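Local coordinates for carbohydrate deacetylase (Enterococcus faecalis, PDB 2I5I), which probably removes acetyl groups from acetylated carbohydrates, a magnesium-dependent step in the breakdown of oligosaccharides, at residues A11-Y16 with G62-L67; E109-I114 with R149-P154; Q183-A188 with S226-P231. All blocks are in the same frame, centred on the assembly; numbering follows the deposited sequence.

Interaction 1 (A11-Y16 with G62-L67); sequences ADDFGY and GVHLTL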
# COMPACT_ATOMS: atom_id res chain seq x y z
N ALA A 11 16.14 -17.22 9.36
CA ALA A 11 16.31 -16.45 10.59
C ALA A 11 15.30 -16.92 11.62
O ALA A 11 14.09 -16.81 11.41
CB ALA A 11 16.13 -14.96 10.32
N ASP A 12 15.76 -17.43 12.75
CA ASP A 12 14.84 -17.80 13.82
C ASP A 12 14.37 -16.57 14.61
O ASP A 12 15.08 -15.56 14.68
CB ASP A 12 15.51 -18.83 14.73
CG ASP A 12 15.82 -20.13 14.02
OD1 ASP A 12 15.59 -20.25 12.80
OD2 ASP A 12 16.31 -21.07 14.70
N ASP A 13 13.18 -16.65 15.18
CA ASP A 13 12.65 -15.73 16.17
C ASP A 13 11.96 -14.51 15.58
O ASP A 13 11.86 -13.47 16.25
CB ASP A 13 13.75 -15.26 17.13
CG ASP A 13 14.30 -16.36 18.02
OD1 ASP A 13 13.59 -17.38 18.15
OD2 ASP A 13 15.42 -16.24 18.58
N PHE A 14 11.42 -14.60 14.38
CA PHE A 14 10.56 -13.50 13.87
C PHE A 14 9.45 -13.20 14.85
O PHE A 14 8.84 -14.09 15.43
CB PHE A 14 10.01 -13.86 12.49
CG PHE A 14 9.60 -12.65 11.66
CD1 PHE A 14 10.58 -11.75 11.25
CD2 PHE A 14 8.28 -12.46 11.32
CE1 PHE A 14 10.20 -10.65 10.49
CE2 PHE A 14 7.89 -11.36 10.55
CZ PHE A 14 8.87 -10.48 10.14
N GLY A 15 9.14 -11.92 15.10
CA GLY A 15 8.11 -11.55 16.04
C GLY A 15 8.52 -11.64 17.49
O GLY A 15 7.70 -11.36 18.37
N TYR A 16 9.75 -12.04 17.77
CA TYR A 16 10.23 -12.16 19.14
C TYR A 16 10.09 -10.81 19.85
O TYR A 16 9.46 -10.66 20.89
CB TYR A 16 11.65 -12.68 19.13
CG TYR A 16 12.21 -13.20 20.43
CD1 TYR A 16 11.41 -13.50 21.52
CD2 TYR A 16 13.58 -13.38 20.55
CE1 TYR A 16 11.98 -13.98 22.69
CE2 TYR A 16 14.15 -13.86 21.72
CZ TYR A 16 13.34 -14.15 22.79
OH TYR A 16 13.90 -14.63 23.96
N GLY A 62 7.71 -19.32 8.21
CA GLY A 62 7.23 -20.55 8.82
C GLY A 62 6.90 -20.32 10.28
O GLY A 62 7.06 -19.22 10.83
N VAL A 63 6.45 -21.38 10.95
CA VAL A 63 6.01 -21.25 12.35
C VAL A 63 7.07 -21.84 13.29
O VAL A 63 7.52 -22.98 13.14
CB VAL A 63 4.63 -21.88 12.58
CG1 VAL A 63 4.59 -23.36 12.16
CG2 VAL A 63 4.18 -21.75 14.03
N HIS A 64 7.48 -21.02 14.26
CA HIS A 64 8.45 -21.32 15.28
C HIS A 64 7.75 -21.84 16.54
O HIS A 64 7.32 -21.09 17.41
CB HIS A 64 9.25 -20.06 15.62
CG HIS A 64 10.67 -20.28 16.02
ND1 HIS A 64 11.49 -21.20 15.42
CD2 HIS A 64 11.44 -19.69 16.96
CE1 HIS A 64 12.69 -21.18 15.95
NE2 HIS A 64 12.69 -20.27 16.91
N LEU A 65 7.58 -23.17 16.63
CA LEU A 65 6.93 -23.72 17.81
C LEU A 65 7.84 -23.62 19.04
O LEU A 65 9.05 -23.61 18.87
CB LEU A 65 6.56 -25.19 17.58
CG LEU A 65 5.63 -25.49 16.40
CD1 LEU A 65 5.63 -27.01 16.22
CD2 LEU A 65 4.23 -24.96 16.60
N THR A 66 7.27 -23.56 20.24
CA THR A 66 8.03 -23.48 21.47
C THR A 66 7.35 -24.16 22.66
O THR A 66 6.13 -24.28 22.77
CB THR A 66 8.32 -22.00 21.85
OG1 THR A 66 9.24 -21.98 22.95
CG2 THR A 66 7.05 -21.32 22.26
N LEU A 67 8.22 -24.61 23.55
CA LEU A 67 7.87 -25.10 24.86
C LEU A 67 8.68 -24.40 25.95
O LEU A 67 8.50 -24.70 27.13
CB LEU A 67 8.13 -26.61 24.98
CG LEU A 67 7.20 -27.50 24.15
CD1 LEU A 67 7.62 -28.97 24.24
CD2 LEU A 67 5.76 -27.35 24.57
O HOH W 1 14.77 -19.69 18.53
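Asp12 and Asp13 both carry CG anti to the carbonyl carbon (chi1 -64° and -67°), and this brings two successive carboxylates up to the imidazole of His64, whose CB faces the 11-16 segment. They reach the ring differently. Asp12 crosses it at about a right angle, CG lying 3.8 Å from His64 CE1 and CB 3.8 Å from His64 NE2, while OD2 stays 4.3 Å from that nitrogen. Asp13 sends its CB away from 62-67, but OD1 turns back to 3.3 Å from His64 NE2, the carboxylate plane tilted 68° from the ring. The backbone N of Asp13 lies over one face of the imidazole. A water in the ring plane joins the two: it donates to Asp13 OD1 at 2.6 Å and is hydrogen-bonded to His64 NE2 at 2.7 Å. Asp13, His64 and His130, the predicted magnesium ligand, appear to turn their donor atoms to one point, consistent with the Asp-His-His metal site of YdjC-type deacetylases, with no metal modelled. Neighbouring groups steady these side chains: Asp128 OD1 holds His64 ND1, which leaves NE2 on the side of Asp13, Arg232 pairs with Asp13 OD2, and Arg156 and Asn212 take the two oxygens of Asp12. From Asp13 the chain folds into a type II turn ending at Tyr16, closed by Tyr16 N to Asp13 O at 3.0 Å; Gly15 takes its positive phi. All three touching residues are buried near the middle of the chain. Strand 60-65 and strand 6-11 both pair in parallel with strand 35-38, whose Thr37 touches Asp12 and His64; helix 18-29 packs on Phe14, and helix 103-117 packs on Val63, Leu65 and Leu67.

Interaction 2 (E109-I114 with R149-P154); sequences EWDAQI and RKYQLP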
# COMPACT_ATOMS: atom_id res chain seq x y z
N GLU A 109 -0.90 -28.03 22.49
CA GLU A 109 -0.35 -26.67 22.52
C GLU A 109 0.28 -26.31 21.18
O GLU A 109 0.06 -25.21 20.65
CB GLU A 109 0.66 -26.53 23.66
CG GLU A 109 1.48 -25.24 23.60
CD GLU A 109 0.66 -23.98 23.74
OE1 GLU A 109 -0.47 -24.05 24.28
OE2 GLU A 109 1.16 -22.90 23.35
N TRP A 110 1.07 -27.22 20.59
CA TRP A 110 1.68 -26.88 19.30
C TRP A 110 0.63 -26.73 18.22
O TRP A 110 0.70 -25.87 17.33
CB TRP A 110 2.76 -27.92 18.97
CG TRP A 110 4.04 -27.69 19.71
CD1 TRP A 110 4.38 -26.66 20.55
CD2 TRP A 110 5.20 -28.54 19.64
NE1 TRP A 110 5.67 -26.84 21.01
CE2 TRP A 110 6.20 -27.98 20.47
CE3 TRP A 110 5.47 -29.72 18.96
CZ2 TRP A 110 7.44 -28.59 20.61
CZ3 TRP A 110 6.71 -30.32 19.11
CH2 TRP A 110 7.69 -29.76 19.93
N ASP A 111 -0.42 -27.56 18.28
CA ASP A 111 -1.52 -27.41 17.34
C ASP A 111 -2.12 -26.02 17.50
O ASP A 111 -2.40 -25.30 16.54
CB ASP A 111 -2.55 -28.51 17.60
CG ASP A 111 -3.82 -28.43 16.79
OD1 ASP A 111 -3.79 -28.70 15.56
OD2 ASP A 111 -4.87 -28.10 17.37
N ALA A 112 -2.33 -25.61 18.74
CA ALA A 112 -2.82 -24.28 19.06
C ALA A 112 -1.88 -23.20 18.51
O ALA A 112 -2.34 -22.15 18.05
CB ALA A 112 -2.95 -24.16 20.57
N GLN A 113 -0.57 -23.44 18.56
CA GLN A 113 0.38 -22.44 18.08
C GLN A 113 0.28 -22.28 16.58
O GLN A 113 0.49 -21.23 15.98
CB GLN A 113 1.81 -22.81 18.49
CG GLN A 113 2.06 -22.44 19.95
CD GLN A 113 3.41 -22.91 20.47
OE1 GLN A 113 4.43 -22.98 19.78
NE2 GLN A 113 3.45 -23.26 21.75
N ILE A 114 -0.07 -23.38 15.92
CA ILE A 114 -0.16 -23.33 14.46
C ILE A 114 -1.42 -22.58 14.07
O ILE A 114 -1.39 -21.73 13.19
CB ILE A 114 -0.14 -24.74 13.84
CG1 ILE A 114 1.24 -25.38 13.96
CG2 ILE A 114 -0.64 -24.70 12.41
CD1 ILE A 114 1.26 -26.87 13.66
N ARG A 149 2.26 -33.71 9.40
CA ARG A 149 1.39 -34.50 8.51
C ARG A 149 -0.02 -33.92 8.51
O ARG A 149 -0.64 -33.83 7.46
CB ARG A 149 1.40 -35.99 8.89
CG ARG A 149 2.79 -36.57 8.99
CD ARG A 149 2.86 -38.00 9.50
NE ARG A 149 4.19 -38.52 9.19
CZ ARG A 149 5.12 -39.01 9.96
NH1 ARG A 149 4.96 -39.14 11.27
NH2 ARG A 149 6.26 -39.41 9.40
N LYS A 150 -0.50 -33.50 9.67
CA LYS A 150 -1.84 -32.98 9.88
C LYS A 150 -2.04 -31.68 9.09
O LYS A 150 -3.12 -31.49 8.52
CB LYS A 150 -2.13 -32.73 11.35
CG LYS A 150 -3.48 -32.09 11.61
CD LYS A 150 -3.54 -31.53 13.03
CE LYS A 150 -4.94 -31.06 13.39
NZ LYS A 150 -5.20 -31.17 14.85
N TYR A 151 -0.99 -30.86 9.08
CA TYR A 151 -1.14 -29.60 8.34
C TYR A 151 -0.42 -29.65 7.01
O TYR A 151 -0.49 -28.70 6.23
CB TYR A 151 -0.67 -28.41 9.20
CG TYR A 151 -1.61 -28.15 10.34
CD1 TYR A 151 -2.74 -27.35 10.15
CD2 TYR A 151 -1.41 -28.67 11.61
CE1 TYR A 151 -3.62 -27.10 11.18
CE2 TYR A 151 -2.28 -28.43 12.64
CZ TYR A 151 -3.39 -27.63 12.43
OH TYR A 151 -4.24 -27.40 13.48
N GLN A 152 0.27 -30.76 6.73
CA GLN A 152 0.89 -30.91 5.42
C GLN A 152 1.93 -29.82 5.17
O GLN A 152 1.87 -29.11 4.17
CB GLN A 152 -0.15 -30.88 4.29
CG GLN A 152 -0.93 -32.17 4.14
CD GLN A 152 -0.06 -33.39 3.89
OE1 GLN A 152 0.46 -33.58 2.79
NE2 GLN A 152 0.10 -34.19 4.93
N LEU A 153 2.85 -29.74 6.10
CA LEU A 153 3.96 -28.81 6.08
C LEU A 153 5.29 -29.53 6.26
O LEU A 153 5.32 -30.47 7.06
CB LEU A 153 3.84 -27.81 7.25
CG LEU A 153 2.57 -26.95 7.18
CD1 LEU A 153 2.36 -26.27 8.52
CD2 LEU A 153 2.67 -25.97 6.03
N PRO A 154 6.30 -29.10 5.53
CA PRO A 154 7.65 -29.64 5.73
C PRO A 154 8.16 -29.15 7.09
O PRO A 154 7.68 -28.14 7.61
CB PRO A 154 8.47 -29.06 4.60
CG PRO A 154 7.72 -27.83 4.20
CD PRO A 154 6.27 -28.09 4.46
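Asp111 and Ile114, one helical turn apart, meet the ring of Tyr151 in two perpendicular ways: the aspartate at its edge, the isoleucine over its face. Ile114 CG2 sits 3.8 Å from the ring centroid and only 3° off its normal, a well-centred CH-pi contact, while Ile114 CD1 reaches the rim at Tyr151 CD2, also 3.8 Å away. Ile114 and Tyr151 run antiparallel alongside one another. With CG anti to the backbone N (chi1 175°), Asp111 swings toward helix 138-151 and lays OD1 in the plane of the tyrosine ring, where Tyr151 OH donates a very short bond of 2.5 Å to Asp111 OD1. Lys150, extended and crossing Asp111 at about a right angle, brings NZ to the same oxygen at 2.9 Å, but from above the carboxylate, 58° out of its plane. The helix ends at Tyr151 in a Schellman motif, with Gln152 as its positive-phi residue. OD2 of Asp111 is taken by Lys6 and Asn4 of the second subunit, and Glu207 of that subunit also pairs with Lys150. One carboxylate thus ties two helices of its own chain to a neighbour. Two donors on OD1 and a second lysine on OD2 would probably keep Asp111 ionised, and such a charge may contribute to the short phenol bond, though its exact length is doubtful.

Interaction 3 (Q183-A188 with S226-P231); sequences QFYDKA and SGYCMP
Tyr228 uses its phenol oxygen to receive a backbone amide: Asp186 N donates to Tyr228 OH at 2.9 Å, with an N-H...O angle of 157°. The same hydroxyl is hydrogen-bonded to Glu235 of helix 231-239, so it links the 183-188 loop to that helix. Tyr185 lies over one face of the Tyr228 ring, CE1 above its centre, and the two side chains run past each other in opposite directions. Their planes are inclined at 38° with centroids 4.4 Å apart, an oblique pairing; Tyr185 CD1 comes within 3.6 Å of Tyr228 CZ. Asp186, its CG anti to the backbone N (chi1 -158°), places OD1 in plane at the ring's edge, 3.6 Å from Tyr228 CE1, the carboxylate nearly perpendicular to the ring. Pro231 CG lies 4.0 Å from Asp186 OD1. Phe184, the centre of an inverse gamma turn, precedes this group and packs on helix 231-239. Tyr228 O also accepts from Arg232, the partner of Asp13, and the Tyr228 side chain stands about 9 Å from that of His130. The loop after strand 179-181 thus meets the link between helices 220-225 and 231-239, probably at the C-terminal, active-site side of the barrel-like YdjC fold.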
# COMPACT_ATOMS: atom_id res chain seq x y z
N GLN A 183 25.81 -24.32 12.80
CA GLN A 183 27.07 -23.93 13.42
C GLN A 183 27.26 -22.42 13.54
O GLN A 183 28.14 -21.99 14.30
CB GLN A 183 28.24 -24.54 12.63
CG GLN A 183 28.33 -26.05 12.85
CD GLN A 183 27.67 -26.80 11.71
OE1 GLN A 183 26.74 -26.31 11.09
NE2 GLN A 183 28.16 -28.00 11.44
N PHE A 184 26.44 -21.66 12.83
CA PHE A 184 26.59 -20.20 12.81
C PHE A 184 25.93 -19.59 14.03
O PHE A 184 24.76 -19.22 13.99
CB PHE A 184 25.99 -19.64 11.53
CG PHE A 184 26.25 -18.16 11.28
CD1 PHE A 184 27.51 -17.67 11.01
CD2 PHE A 184 25.17 -17.29 11.31
CE1 PHE A 184 27.72 -16.33 10.76
CE2 PHE A 184 25.37 -15.94 11.08
CZ PHE A 184 26.65 -15.47 10.82
N TYR A 185 26.68 -19.48 15.13
CA TYR A 185 26.15 -19.10 16.41
C TYR A 185 27.23 -18.71 17.41
O TYR A 185 28.24 -19.40 17.54
CB TYR A 185 25.32 -20.26 16.99
CG TYR A 185 24.81 -19.96 18.38
CD1 TYR A 185 23.74 -19.10 18.59
CD2 TYR A 185 25.43 -20.54 19.48
CE1 TYR A 185 23.30 -18.84 19.87
CE2 TYR A 185 24.99 -20.27 20.76
CZ TYR A 185 23.92 -19.42 20.95
OH TYR A 185 23.50 -19.17 22.24
N ASP A 186 26.96 -17.62 18.11
CA ASP A 186 27.80 -17.14 19.21
C ASP A 186 29.28 -17.15 18.89
O ASP A 186 29.74 -16.36 18.05
CB ASP A 186 27.44 -17.98 20.45
CG ASP A 186 27.82 -17.26 21.74
OD1 ASP A 186 27.81 -16.01 21.74
OD2 ASP A 186 28.13 -17.93 22.75
N LYS A 187 30.19 -17.96 19.46
CA LYS A 187 31.61 -17.68 19.20
C LYS A 187 32.05 -18.06 17.80
O LYS A 187 33.20 -17.85 17.41
CB LYS A 187 32.43 -18.40 20.28
CG LYS A 187 32.08 -17.89 21.68
CD LYS A 187 32.77 -16.57 21.99
N ALA A 188 31.14 -18.59 17.00
CA ALA A 188 31.39 -18.96 15.62
C ALA A 188 30.86 -17.91 14.65
O ALA A 188 30.97 -18.06 13.43
CB ALA A 188 30.74 -20.32 15.31
N SER A 226 16.42 -12.25 26.11
CA SER A 226 17.37 -13.25 25.69
C SER A 226 18.82 -13.02 26.08
O SER A 226 19.41 -11.97 25.84
CB SER A 226 17.37 -13.34 24.14
OG SER A 226 17.64 -14.71 23.86
N GLY A 227 19.41 -14.09 26.64
CA GLY A 227 20.84 -14.10 26.88
C GLY A 227 21.67 -14.04 25.61
O GLY A 227 22.82 -13.63 25.72
N TYR A 228 21.13 -14.42 24.46
CA TYR A 228 21.81 -14.25 23.18
C TYR A 228 21.34 -12.93 22.56
O TYR A 228 20.30 -12.87 21.90
CB TYR A 228 21.54 -15.39 22.20
CG TYR A 228 22.46 -15.42 20.99
CD1 TYR A 228 23.84 -15.45 21.11
CD2 TYR A 228 21.97 -15.43 19.69
CE1 TYR A 228 24.69 -15.48 20.02
CE2 TYR A 228 22.80 -15.46 18.58
CZ TYR A 228 24.16 -15.49 18.74
OH TYR A 228 25.01 -15.51 17.66
N CYS A 229 22.11 -11.89 22.81
CA CYS A 229 21.64 -10.54 22.46
C CYS A 229 22.59 -9.82 21.53
O CYS A 229 22.39 -9.75 20.32
CB CYS A 229 21.44 -9.77 23.77
SG CYS A 229 20.72 -8.12 23.56
N MSE A 230 23.70 -9.27 22.05
CA MSE A 230 24.58 -8.46 21.21
C MSE A 230 25.14 -9.18 20.00
O MSE A 230 25.31 -8.48 18.98
CB MSE A 230 25.71 -7.89 22.08
CG MSE A 230 25.36 -6.83 23.10
SE MSE A 230 24.22 -5.50 22.67
CE MSE A 230 25.18 -4.57 21.48
N PRO A 231 25.45 -10.46 19.93
CA PRO A 231 25.97 -11.01 18.67
C PRO A 231 24.98 -10.97 17.50
O PRO A 231 25.36 -11.03 16.33
CB PRO A 231 26.25 -12.48 19.00
CG PRO A 231 26.42 -12.48 20.49
CD PRO A 231 25.37 -11.51 20.96

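Interaction 1 is the deepest, its centre about 5 Å from the centre of the chain; interactions 2 and 3 lie farther out, on opposite sides of that centre and about 16 Å apart at their nearest atoms. Interaction 1 joins strand ends through carboxylates, imidazole and water, interaction 2 joins helices through a buried carboxylate that also pairs with another subunit, and interaction 3 joins partly exposed loops through aromatic packing. Segments 62-67 and 109-114 touch directly: Thr66 N is 2.9 Å from Gln113 OE1, probably a hydrogen bond. Tyr16 OH packs against Ser226 CB, so interactions 1 and 3 touch, and Tyr228 lies near the probable metal-site residues without touching them; interaction 2 is remote from them.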